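Local coordinates for endoglucanase FnCel5A (Fervidobacterium nodosum, PDB 3NCO), which probably hydrolyses internal beta-1,4-glucosidic bonds of cellulose with a TIM-barrel catalytic domain, at residues G23-N28 against L258-A263; P33-G36 against Y41-D44; E45-I50 against D56-P61; S271-T276 against T314-G319; G300-D303 against T308-E311. All blocks are in the same frame, centred on the assembly; numbering follows the deposited sequence.

Contact 1. Residues G23-N28 against L258-A263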
# COMPACT_ATOMS: atom_id res chain seq x y z
N GLY A 23 -6.07 -7.98 2.39
CA GLY A 23 -4.89 -7.70 3.18
C GLY A 23 -5.06 -6.55 4.13
O GLY A 23 -6.18 -5.98 4.25
N ILE A 24 -3.97 -6.25 4.84
CA ILE A 24 -3.98 -5.08 5.74
C ILE A 24 -2.60 -4.41 5.76
O ILE A 24 -1.59 -5.06 5.53
CB ILE A 24 -4.46 -5.52 7.14
CG1 ILE A 24 -4.92 -4.35 8.09
CG2 ILE A 24 -3.41 -6.47 7.78
CD1 ILE A 24 -5.55 -4.86 9.29
N ASN A 25 -2.59 -3.09 6.00
CA ASN A 25 -1.36 -2.34 6.10
C ASN A 25 -0.90 -2.33 7.53
O ASN A 25 -1.69 -2.03 8.44
CB ASN A 25 -1.63 -0.89 5.70
CG ASN A 25 -1.71 -0.70 4.19
OD1 ASN A 25 -0.69 -0.47 3.56
ND2 ASN A 25 -2.88 -0.85 3.60
N MSE A 26 0.41 -2.59 7.68
CA MSE A 26 1.04 -2.57 9.00
C MSE A 26 1.82 -1.26 9.03
O MSE A 26 3.05 -1.22 8.83
CB MSE A 26 1.81 -3.89 9.21
CG MSE A 26 0.84 -4.94 10.03
SE MSE A 26 1.47 -4.13 11.99
CE MSE A 26 1.39 -2.26 12.20
N GLY A 27 1.03 -0.22 9.22
CA GLY A 27 1.44 1.19 9.13
C GLY A 27 1.71 1.93 10.43
O GLY A 27 1.37 1.45 11.54
N ASN A 28 2.26 3.14 10.24
CA ASN A 28 2.69 4.01 11.33
C ASN A 28 3.87 3.46 12.10
O ASN A 28 4.08 3.88 13.24
CB ASN A 28 1.52 4.29 12.30
CG ASN A 28 0.61 5.43 11.84
OD1 ASN A 28 0.10 5.41 10.74
ND2 ASN A 28 0.37 6.38 12.71
N LEU A 258 -5.91 -2.54 -4.74
CA LEU A 258 -6.31 -1.36 -4.00
C LEU A 258 -5.48 -1.37 -2.70
O LEU A 258 -5.85 -2.07 -1.73
CB LEU A 258 -7.83 -1.50 -3.68
CG LEU A 258 -8.43 -0.52 -2.65
CD1 LEU A 258 -8.19 0.89 -3.16
CD2 LEU A 258 -9.94 -0.74 -2.38
N GLY A 259 -4.34 -0.63 -2.72
CA GLY A 259 -3.33 -0.81 -1.67
C GLY A 259 -3.63 -0.16 -0.37
O GLY A 259 -3.07 -0.54 0.66
N GLU A 260 -4.47 0.89 -0.40
CA GLU A 260 -4.94 1.44 0.85
C GLU A 260 -6.36 1.84 0.67
O GLU A 260 -6.75 2.36 -0.37
CB GLU A 260 -4.17 2.69 1.27
CG GLU A 260 -2.71 2.48 1.46
CD GLU A 260 -2.00 3.75 1.86
OE1 GLU A 260 -2.65 4.79 2.18
OE2 GLU A 260 -0.70 3.81 1.75
N PHE A 261 -7.13 1.64 1.72
CA PHE A 261 -8.47 2.23 1.84
C PHE A 261 -8.90 2.28 3.29
O PHE A 261 -8.63 1.35 4.05
CB PHE A 261 -9.53 1.51 0.95
CG PHE A 261 -10.04 0.18 1.49
CD1 PHE A 261 -9.28 -0.96 1.39
CD2 PHE A 261 -11.34 0.09 2.02
CE1 PHE A 261 -9.76 -2.22 1.86
CE2 PHE A 261 -11.83 -1.09 2.47
CZ PHE A 261 -11.08 -2.26 2.41
N GLY A 262 -9.51 3.39 3.73
CA GLY A 262 -9.95 3.42 5.14
C GLY A 262 -10.55 4.76 5.52
O GLY A 262 -10.30 5.75 4.83
N ALA A 263 -11.31 4.79 6.61
CA ALA A 263 -11.91 6.03 7.11
C ALA A 263 -11.38 6.29 8.53
O ALA A 263 -11.42 5.40 9.39
CB ALA A 263 -13.43 5.94 7.12

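Contact 2. Residues P33-G36 against Y41-D44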
# COMPACT_ATOMS: atom_id res chain seq x y z
N PRO A 33 10.02 8.11 11.20
CA PRO A 33 11.47 8.35 11.04
C PRO A 33 12.32 7.27 11.73
O PRO A 33 13.41 6.91 11.26
CB PRO A 33 11.69 9.70 11.73
CG PRO A 33 10.32 10.37 11.71
CD PRO A 33 9.31 9.24 11.83
N VAL A 34 11.84 6.85 12.91
CA VAL A 34 12.40 5.73 13.65
C VAL A 34 11.19 4.87 14.09
O VAL A 34 10.18 5.40 14.61
CB VAL A 34 13.17 6.19 14.92
CG1 VAL A 34 13.58 4.97 15.72
CG2 VAL A 34 14.41 7.00 14.57
N GLU A 35 11.28 3.55 13.89
CA GLU A 35 10.10 2.72 14.22
C GLU A 35 9.79 2.90 15.71
O GLU A 35 10.66 2.74 16.58
CB GLU A 35 10.33 1.25 13.92
CG GLU A 35 9.05 0.39 13.97
CD GLU A 35 9.32 -1.11 13.93
OE1 GLU A 35 10.50 -1.47 13.78
OE2 GLU A 35 8.37 -1.91 14.09
N GLY A 36 8.52 3.18 15.98
CA GLY A 36 8.08 3.42 17.36
C GLY A 36 7.83 4.89 17.63
O GLY A 36 7.08 5.25 18.55
N TYR A 41 4.93 -0.08 17.05
CA TYR A 41 6.17 -0.83 16.92
C TYR A 41 5.71 -2.23 16.61
O TYR A 41 4.87 -2.78 17.35
CB TYR A 41 7.00 -0.81 18.22
CG TYR A 41 8.27 -1.61 18.06
CD1 TYR A 41 9.34 -1.06 17.40
CD2 TYR A 41 8.37 -2.94 18.55
CE1 TYR A 41 10.53 -1.78 17.19
CE2 TYR A 41 9.54 -3.69 18.32
CZ TYR A 41 10.60 -3.09 17.64
OH TYR A 41 11.78 -3.79 17.44
N ILE A 42 6.23 -2.82 15.53
CA ILE A 42 5.72 -4.13 15.07
C ILE A 42 6.17 -5.29 15.98
O ILE A 42 7.35 -5.59 16.10
CB ILE A 42 6.09 -4.41 13.59
CG1 ILE A 42 5.58 -3.23 12.70
CG2 ILE A 42 5.50 -5.80 13.15
CD1 ILE A 42 6.05 -3.25 11.30
N GLU A 43 5.19 -5.90 16.62
CA GLU A 43 5.41 -7.07 17.45
C GLU A 43 5.29 -8.30 16.59
O GLU A 43 4.45 -8.36 15.70
CB GLU A 43 4.38 -7.11 18.64
CG GLU A 43 4.49 -5.85 19.58
CD GLU A 43 3.43 -5.77 20.76
OE1 GLU A 43 2.85 -6.85 21.14
OE2 GLU A 43 3.18 -4.62 21.36
N ASP A 44 6.11 -9.32 16.87
CA ASP A 44 6.03 -10.55 16.07
C ASP A 44 4.64 -11.14 16.15
O ASP A 44 4.16 -11.74 15.17
CB ASP A 44 7.01 -11.59 16.63
CG ASP A 44 8.47 -11.28 16.30
OD1 ASP A 44 8.75 -10.22 15.68
OD2 ASP A 44 9.34 -12.14 16.69

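Contact 3. Residues E45-I50 against D56-P61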
# COMPACT_ATOMS: atom_id res chain seq x y z
N GLU A 45 3.99 -11.01 17.31
CA GLU A 45 2.63 -11.60 17.52
C GLU A 45 1.60 -10.98 16.56
O GLU A 45 0.60 -11.58 16.26
CB GLU A 45 2.13 -11.45 18.96
CG GLU A 45 1.82 -9.96 19.30
CD GLU A 45 1.49 -9.66 20.76
OE1 GLU A 45 0.27 -9.52 21.10
OE2 GLU A 45 2.46 -9.56 21.59
N TYR A 46 1.85 -9.75 16.08
CA TYR A 46 0.88 -9.10 15.20
C TYR A 46 0.58 -9.94 13.97
O TYR A 46 -0.58 -9.97 13.50
CB TYR A 46 1.41 -7.75 14.73
CG TYR A 46 1.39 -6.63 15.78
CD1 TYR A 46 0.78 -6.82 17.03
CD2 TYR A 46 1.91 -5.39 15.47
CE1 TYR A 46 0.75 -5.77 17.98
CE2 TYR A 46 1.87 -4.34 16.39
CZ TYR A 46 1.27 -4.53 17.62
OH TYR A 46 1.25 -3.48 18.53
N PHE A 47 1.61 -10.59 13.45
CA PHE A 47 1.40 -11.39 12.20
C PHE A 47 0.57 -12.66 12.42
O PHE A 47 -0.26 -13.04 11.55
CB PHE A 47 2.72 -11.65 11.49
CG PHE A 47 3.42 -10.41 11.10
CD1 PHE A 47 2.89 -9.57 10.12
CD2 PHE A 47 4.61 -10.04 11.72
CE1 PHE A 47 3.54 -8.36 9.76
CE2 PHE A 47 5.26 -8.84 11.39
CZ PHE A 47 4.74 -8.02 10.39
N LYS A 48 0.74 -13.29 13.59
CA LYS A 48 -0.07 -14.43 13.96
C LYS A 48 -1.52 -13.97 14.14
O LYS A 48 -2.43 -14.63 13.69
CB LYS A 48 0.47 -15.09 15.25
CG LYS A 48 -0.42 -16.21 15.79
CD LYS A 48 0.15 -16.76 17.09
CE LYS A 48 -0.85 -17.76 17.71
NZ LYS A 48 -0.39 -18.43 18.96
N ILE A 49 -1.70 -12.80 14.75
CA ILE A 49 -3.04 -12.19 14.95
C ILE A 49 -3.74 -11.87 13.63
O ILE A 49 -4.90 -12.19 13.41
CB ILE A 49 -2.87 -10.95 15.85
CG1 ILE A 49 -2.53 -11.42 17.27
CG2 ILE A 49 -4.10 -10.06 15.88
CD1 ILE A 49 -1.93 -10.35 18.16
N ILE A 50 -3.00 -11.21 12.76
CA ILE A 50 -3.53 -10.91 11.44
C ILE A 50 -3.94 -12.17 10.66
O ILE A 50 -5.02 -12.22 10.04
CB ILE A 50 -2.47 -10.06 10.64
CG1 ILE A 50 -2.32 -8.66 11.31
CG2 ILE A 50 -2.86 -9.91 9.12
CD1 ILE A 50 -1.15 -7.84 10.75
N ASP A 56 -5.16 -12.33 4.14
CA ASP A 56 -4.23 -13.11 3.31
C ASP A 56 -2.84 -12.51 3.22
O ASP A 56 -1.89 -13.23 2.90
CB ASP A 56 -4.78 -13.23 1.89
CG ASP A 56 -6.17 -13.82 1.84
OD1 ASP A 56 -6.37 -14.98 2.26
OD2 ASP A 56 -7.08 -13.07 1.40
N SER A 57 -2.73 -11.21 3.47
CA SER A 57 -1.46 -10.53 3.16
C SER A 57 -1.30 -9.29 4.02
O SER A 57 -2.27 -8.80 4.63
CB SER A 57 -1.45 -10.15 1.68
OG SER A 57 -2.47 -9.19 1.43
N VAL A 58 -0.06 -8.83 4.09
CA VAL A 58 0.24 -7.62 4.83
C VAL A 58 1.11 -6.73 3.97
O VAL A 58 2.03 -7.19 3.31
CB VAL A 58 1.00 -7.97 6.19
CG1 VAL A 58 2.25 -8.80 5.99
CG2 VAL A 58 1.17 -6.78 7.08
N ARG A 59 0.79 -5.43 4.00
CA ARG A 59 1.58 -4.46 3.27
C ARG A 59 2.37 -3.65 4.32
O ARG A 59 1.76 -3.15 5.25
CB ARG A 59 0.66 -3.51 2.46
CG ARG A 59 1.45 -2.37 1.84
CD ARG A 59 0.60 -1.66 0.77
NE ARG A 59 1.25 -0.56 0.06
CZ ARG A 59 1.13 0.73 0.37
NH1 ARG A 59 0.46 1.13 1.46
NH2 ARG A 59 1.73 1.63 -0.44
N ILE A 60 3.70 -3.56 4.15
CA ILE A 60 4.60 -2.97 5.17
C ILE A 60 5.28 -1.69 4.57
O ILE A 60 6.25 -1.78 3.84
CB ILE A 60 5.72 -3.99 5.61
CG1 ILE A 60 5.10 -5.35 6.01
CG2 ILE A 60 6.52 -3.46 6.78
CD1 ILE A 60 6.19 -6.41 6.42
N PRO A 61 4.77 -0.50 4.94
CA PRO A 61 5.38 0.79 4.64
C PRO A 61 6.79 0.87 5.31
O PRO A 61 6.93 0.52 6.48
CB PRO A 61 4.37 1.78 5.25
CG PRO A 61 2.96 1.00 5.22
CD PRO A 61 3.44 -0.40 5.61

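Contact 4. Residues S271-T276 against T314-G319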
# COMPACT_ATOMS: atom_id res chain seq x y z
N SER A 271 -21.12 5.06 9.82
CA SER A 271 -20.59 5.50 8.50
C SER A 271 -19.31 4.77 8.08
O SER A 271 -19.20 4.32 6.94
CB SER A 271 -20.38 7.02 8.42
OG SER A 271 -21.60 7.73 8.57
N ARG A 272 -18.36 4.63 8.99
CA ARG A 272 -17.10 3.96 8.68
C ARG A 272 -17.35 2.52 8.23
O ARG A 272 -16.75 2.01 7.24
CB ARG A 272 -16.20 3.96 9.91
CG ARG A 272 -15.63 5.31 10.20
CD ARG A 272 -14.81 5.32 11.45
NE ARG A 272 -13.51 4.73 11.20
CZ ARG A 272 -12.76 4.12 12.12
NH1 ARG A 272 -13.17 4.02 13.38
NH2 ARG A 272 -11.55 3.63 11.78
N VAL A 273 -18.27 1.87 8.96
CA VAL A 273 -18.57 0.46 8.74
C VAL A 273 -19.22 0.28 7.35
O VAL A 273 -18.81 -0.63 6.59
CB VAL A 273 -19.50 -0.05 9.87
CG1 VAL A 273 -20.22 -1.34 9.44
CG2 VAL A 273 -18.70 -0.27 11.14
N LYS A 274 -20.21 1.14 7.05
CA LYS A 274 -20.88 1.11 5.73
C LYS A 274 -19.93 1.44 4.56
O LYS A 274 -19.96 0.77 3.51
CB LYS A 274 -22.06 2.05 5.71
CG LYS A 274 -23.24 1.55 6.51
CD LYS A 274 -24.45 2.51 6.34
CE LYS A 274 -25.55 2.24 7.37
NZ LYS A 274 -25.87 0.78 7.46
N TRP A 275 -19.14 2.50 4.72
CA TRP A 275 -18.19 2.92 3.66
C TRP A 275 -17.18 1.81 3.41
O TRP A 275 -16.93 1.43 2.26
CB TRP A 275 -17.50 4.24 4.05
CG TRP A 275 -16.58 4.80 2.98
CD1 TRP A 275 -16.91 5.71 1.99
CD2 TRP A 275 -15.17 4.52 2.83
NE1 TRP A 275 -15.79 5.98 1.22
CE2 TRP A 275 -14.73 5.26 1.71
CE3 TRP A 275 -14.26 3.69 3.51
CZ2 TRP A 275 -13.41 5.19 1.25
CZ3 TRP A 275 -12.93 3.63 3.06
CH2 TRP A 275 -12.54 4.38 1.93
N THR A 276 -16.63 1.25 4.49
CA THR A 276 -15.57 0.24 4.33
C THR A 276 -16.09 -0.99 3.62
O THR A 276 -15.43 -1.55 2.73
CB THR A 276 -14.94 -0.09 5.71
OG1 THR A 276 -14.48 1.13 6.30
CG2 THR A 276 -13.75 -1.07 5.56
N THR A 314 -14.01 -4.51 11.34
CA THR A 314 -13.03 -5.47 10.80
C THR A 314 -13.68 -6.35 9.77
O THR A 314 -13.12 -6.61 8.70
CB THR A 314 -12.33 -6.28 11.92
OG1 THR A 314 -11.60 -5.37 12.76
CG2 THR A 314 -11.37 -7.34 11.36
N THR A 315 -14.88 -6.81 10.10
CA THR A 315 -15.66 -7.62 9.13
C THR A 315 -15.97 -6.82 7.85
O THR A 315 -15.94 -7.36 6.74
CB THR A 315 -16.93 -8.18 9.80
OG1 THR A 315 -16.53 -8.97 10.94
CG2 THR A 315 -17.73 -9.04 8.83
N SER A 316 -16.24 -5.52 8.00
CA SER A 316 -16.37 -4.65 6.80
C SER A 316 -15.16 -4.66 5.88
O SER A 316 -15.32 -4.67 4.64
CB SER A 316 -16.65 -3.19 7.16
OG SER A 316 -18.01 -3.06 7.63
N ALA A 317 -13.96 -4.64 6.49
CA ALA A 317 -12.72 -4.60 5.70
C ALA A 317 -12.36 -5.95 5.08
O ALA A 317 -11.65 -6.02 4.04
CB ALA A 317 -11.53 -4.11 6.58
N LEU A 318 -12.73 -7.02 5.78
CA LEU A 318 -12.26 -8.37 5.44
C LEU A 318 -13.30 -9.19 4.70
O LEU A 318 -12.98 -9.98 3.79
CB LEU A 318 -11.75 -9.09 6.69
CG LEU A 318 -11.18 -10.49 6.52
CD1 LEU A 318 -10.09 -10.47 5.47
CD2 LEU A 318 -10.65 -11.00 7.89
N GLY A 319 -14.56 -9.01 5.08
CA GLY A 319 -15.66 -9.71 4.42
C GLY A 319 -16.02 -11.04 5.03
O GLY A 319 -16.89 -11.73 4.50

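Contact 5. Residues G300-D303 against T308-E311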
# COMPACT_ATOMS: atom_id res chain seq x y z
N GLY A 300 -7.36 2.40 12.66
CA GLY A 300 -7.04 1.00 13.04
C GLY A 300 -8.20 0.04 13.19
O GLY A 300 -9.29 0.42 13.66
N LEU A 301 -7.97 -1.22 12.79
CA LEU A 301 -8.94 -2.30 13.05
C LEU A 301 -8.74 -3.02 14.37
O LEU A 301 -9.69 -3.65 14.90
CB LEU A 301 -8.91 -3.37 11.94
CG LEU A 301 -9.25 -2.88 10.52
CD1 LEU A 301 -9.25 -4.02 9.51
CD2 LEU A 301 -10.63 -2.21 10.53
N TYR A 302 -7.50 -2.98 14.86
CA TYR A 302 -7.16 -3.77 16.02
C TYR A 302 -6.89 -2.87 17.21
O TYR A 302 -6.03 -1.97 17.12
CB TYR A 302 -5.93 -4.58 15.71
CG TYR A 302 -5.54 -5.55 16.79
CD1 TYR A 302 -6.26 -6.75 16.98
CD2 TYR A 302 -4.45 -5.29 17.63
CE1 TYR A 302 -5.88 -7.67 17.99
CE2 TYR A 302 -4.05 -6.22 18.61
CZ TYR A 302 -4.74 -7.39 18.78
OH TYR A 302 -4.32 -8.23 19.75
N ASP A 303 -7.60 -3.13 18.30
CA ASP A 303 -7.43 -2.37 19.54
C ASP A 303 -6.29 -3.03 20.33
O ASP A 303 -6.47 -4.12 20.91
CB ASP A 303 -8.73 -2.43 20.36
CG ASP A 303 -8.69 -1.52 21.60
OD1 ASP A 303 -7.60 -1.33 22.18
OD2 ASP A 303 -9.77 -1.02 21.98
N THR A 308 -8.13 -6.96 20.90
CA THR A 308 -9.32 -7.43 20.17
C THR A 308 -9.55 -6.61 18.92
O THR A 308 -9.19 -5.43 18.86
CB THR A 308 -10.59 -7.34 21.06
OG1 THR A 308 -10.79 -5.97 21.47
CG2 THR A 308 -10.43 -8.22 22.30
N TRP A 309 -10.17 -7.24 17.94
CA TRP A 309 -10.59 -6.52 16.72
C TRP A 309 -11.85 -5.68 16.95
O TRP A 309 -12.77 -6.10 17.67
CB TRP A 309 -10.85 -7.52 15.61
CG TRP A 309 -9.62 -8.29 15.20
CD1 TRP A 309 -9.21 -9.52 15.69
CD2 TRP A 309 -8.65 -7.89 14.23
NE1 TRP A 309 -8.03 -9.88 15.08
CE2 TRP A 309 -7.67 -8.91 14.18
CE3 TRP A 309 -8.52 -6.78 13.40
CZ2 TRP A 309 -6.56 -8.84 13.33
CZ3 TRP A 309 -7.40 -6.69 12.57
CH2 TRP A 309 -6.45 -7.73 12.51
N ILE A 310 -11.87 -4.48 16.38
CA ILE A 310 -13.03 -3.62 16.39
C ILE A 310 -14.01 -4.21 15.39
O ILE A 310 -13.67 -4.45 14.23
CB ILE A 310 -12.65 -2.17 16.00
CG1 ILE A 310 -11.64 -1.62 17.02
CG2 ILE A 310 -13.91 -1.25 15.92
CD1 ILE A 310 -10.80 -0.46 16.47
N GLU A 311 -15.21 -4.50 15.88
CA GLU A 311 -16.24 -5.13 15.06
C GLU A 311 -17.51 -4.29 15.13
O GLU A 311 -17.83 -3.72 16.18
CB GLU A 311 -16.57 -6.54 15.60
CG GLU A 311 -15.48 -7.57 15.41
CD GLU A 311 -15.20 -7.94 13.95
OE1 GLU A 311 -15.94 -7.47 13.06
OE2 GLU A 311 -14.24 -8.70 13.70

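Contact 1. Residues G23-N28 against L258-A263
N25 and G259 face each other inside the mouth of a TIM barrel, where the first strand (22-25) and the seventh (256-261) approach their C-terminal ends. The two strands are not neighbours in the sheet, since strand 289-292 runs between them, and what joins them is a side chain. Even the nearest CA atoms, those of N25 and E260, are 7.4 Å apart.

Hydrogen bonding carries the contact. The N25 amide has its CG opposite the carbonyl carbon and beside the backbone N (chi1 -79°), and from there ND2 reaches G259 O at 3.0 Å. The bond is almost perfectly straight at the hydrogen (177°); the acceptor lies in the plane of the amide, and the donor in the carbonyl plane. ND2 also gives a hydrogen bond to Y292 O, while OD1 accepts one from R59 NH1, so both ends of the buried amide are held and its rotation is fixed.

Van der Waals contact adds little. The E260 chain, extended beyond CG, crosses the asparagine at about a right angle, with the carboxylate turned 79° from the amide.

Charged and polar partners surround the site. R59 NH1, which grips N25, also forms a salt bridge with E260 OE2, and Y205 OH bonds to E260 OE1. In family 5 enzymes the end of the seventh strand bears the nucleophilic glutamate, and the place of E260 is consistent with that role. Its methylene CG comes 4.0 Å from N25 ND2.

Contact 2. Residues P33-G36 against Y41-D44
One face of the Y41 ring is covered by the carboxylate of E35, the two planes being inclined by only 24°. E35 OE2 stands 3.5 Å above the plane of the Y41 ring, displaced toward the rim, and the overlap is with the CD1-CE1 side: E35 OE1 is 3.4 Å from Y41 CE1, and E35 CG is 3.7 Å from Y41 CD1. The acid therefore lies over the tyrosine rather than meeting its hydroxyl.

The reach is set by an outstretched chain. With CG opposite the backbone N (chi1 -168°) and the rest of the side chain extended, E35 spans the gap between the two arms of the loop and delivers OE2 to the backbone of I42. There I42 N donates to E35 OE2 at 2.7 Å, in a bond of 169° that meets the oxygen nearly along its C-O axis. E35 OE2 also rests 3.4 Å from I42 CG1, so it is packed as well as bonded.

The other carboxylate oxygen, OE1, pairs with R83 NE in a salt bridge, and R83 NH2 bonds to I42 O. Helix 78-93 thus fastens both partners through one arginine, which also touches the Y41 side chain. G36 follows E35 with a positive phi; a CB here would collide with the carbonyl O of E35.

A glutamate side chain bonded to a backbone N-H thus bridges the irregular loop after the first barrel strand, on the side of the TIM barrel where beta-alpha loops generally shape the active-site rim.

Contact 3. Residues E45-I50 against D56-P61
V58 and F47 give up the most surface here, with I50 next, and the whole contact is apolar: no hydrogen bond crosses it. The phenyl ring of F47 presents its edge to the valine. CE1 sits against both methyls, 3.9 Å from V58 CG2 and 4.0 Å from V58 CG1, with CG2 near the ring plane. This pairing depends on the valine rotamer. At chi1 55° CG1 takes the crowded position between backbone N and carbonyl carbon and CG2 lies opposite the N, which places both methyls against CE1 of F47.

I50, one turn further along, has its CB directed toward the strand. Its extended chain brings CD1 to 4.5 Å from V58 CG2, a looser touch than that of the phenylalanine. One valine methyl is therefore shared by two helix residues three positions apart.

Helix 44-53 is the crossover of the beta-alpha-beta unit that links strands 22-25 and 57-60, and this contact lays it on the outer surface of the barrel. The next helix, 78-93, closes over F47 with V87, V90 and A91, while V58 also packs on V98 of the adjoining strand 97-101.

Contact 4. Residues S271-T276 against T314-G319
S316 and V273 tie together two helices on the outside of the TIM barrel, 269-285 after the seventh strand and the short 313-318 at the C-terminal end. The short segments run almost parallel, 13° apart, with axes 8.4 Å from each other.

S316 has its OG opposite the carbonyl carbon (chi1 -73°), and this orientation sends the hydroxyl across to the neighbouring helix, where OG donates to V273 O at 2.8 Å. The donor arrives tilted from the carbonyl plane. V273 CG1 lies 3.3 Å from S316 OG.

T276 faces both ways. OG1 lies beside its backbone N (chi1 -56°) and turns back to R272 O, donating at 2.6 Å, while CG2 projects toward the other helix and meets A317 CA at 3.7 Å. R272 O takes two donors, T276 N and T276 OG1, from opposite faces of its plane. Replaced by an alanine, T276 would probably leave R272 O one donor short and open a gap beside A317 where the methyl had been.

Beneath the pair, Y292 of strand 289-292 touches both T276 and A317, and R280 NE bonds to S316 O. The two backbones come so near at this point that T276 CB and S316 CB are in direct contact at 3.8 Å.

Contact 5. Residues G300-D303 against T308-E311
L301 O accepts from I310 N at 2.8 Å in a nearly straight bond (172°). Two residues further along, D303 and T308 exchange backbone bonds: D303 N gives to T308 O at 2.9 Å, and T308 N returns a longer bond to D303 O at 3.3 Å. L301 O also receives a CA-H...O contact from W309 CA.

The side-chain polar groups look beyond the two strands. D303 OD1 accepts from the backbone N atoms of W305 and T306, forming an Asx turn at the start of the bend, and T308 OG1 bonds to T306 OG1. E311 pairs with R53 through OE2 and with T315 OG1 through OE1.

These strands form a small antiparallel beta hairpin in the long segment between the eighth barrel strand, 289-292, and helix 313-318. D303-T308 is its hydrogen-bonded pair, Y302-W309 the non-hydrogen-bonded one.

On the Y302-W309 side the contact is aromatic. Y302 carries CG anti to its backbone N (chi1 -174°), which sets the ring against the indole. The tyrosine edge enters the indole face in a T-shaped stack, the Y302 ring centroid 5.2 Å from that of the W309 five-membered ring and the planes at 68°. Y302 CB makes a CH-pi contact over the six-membered ring, while L301 CB reaches the indole's edge, 3.7 Å from W309 CZ3. Without the indole, as with a serine at W309, the Y302 ring edge is likely to lose its facing pi surface and a gap to open beside L301. On the other side of the hairpin, I310 CD1 presses on G300 O at 3.3 Å.

How the contacts relate
From the N terminus, the chain opens contact 1 on the first barrel strand and closes it more than two hundred residues later on the seventh. Within that span lie two local closures in series: contact 2 folds the loop after strand 22-25, and contact 3 lays the following helix on strand 57-60. I42 CG2 and F47 CE2 join these at 3.5 Å. Strands 22-25 and 57-60 are bonded neighbours, linking contacts 1 and 3. Contact 4 then opens on helix 269-285 and closes at the C-terminal helix, enclosing the hairpin of contact 5. No loops cross. W309 of that hairpin reaches I49 and I50 of contact 3, bringing the chain's end back against its first helical crossover.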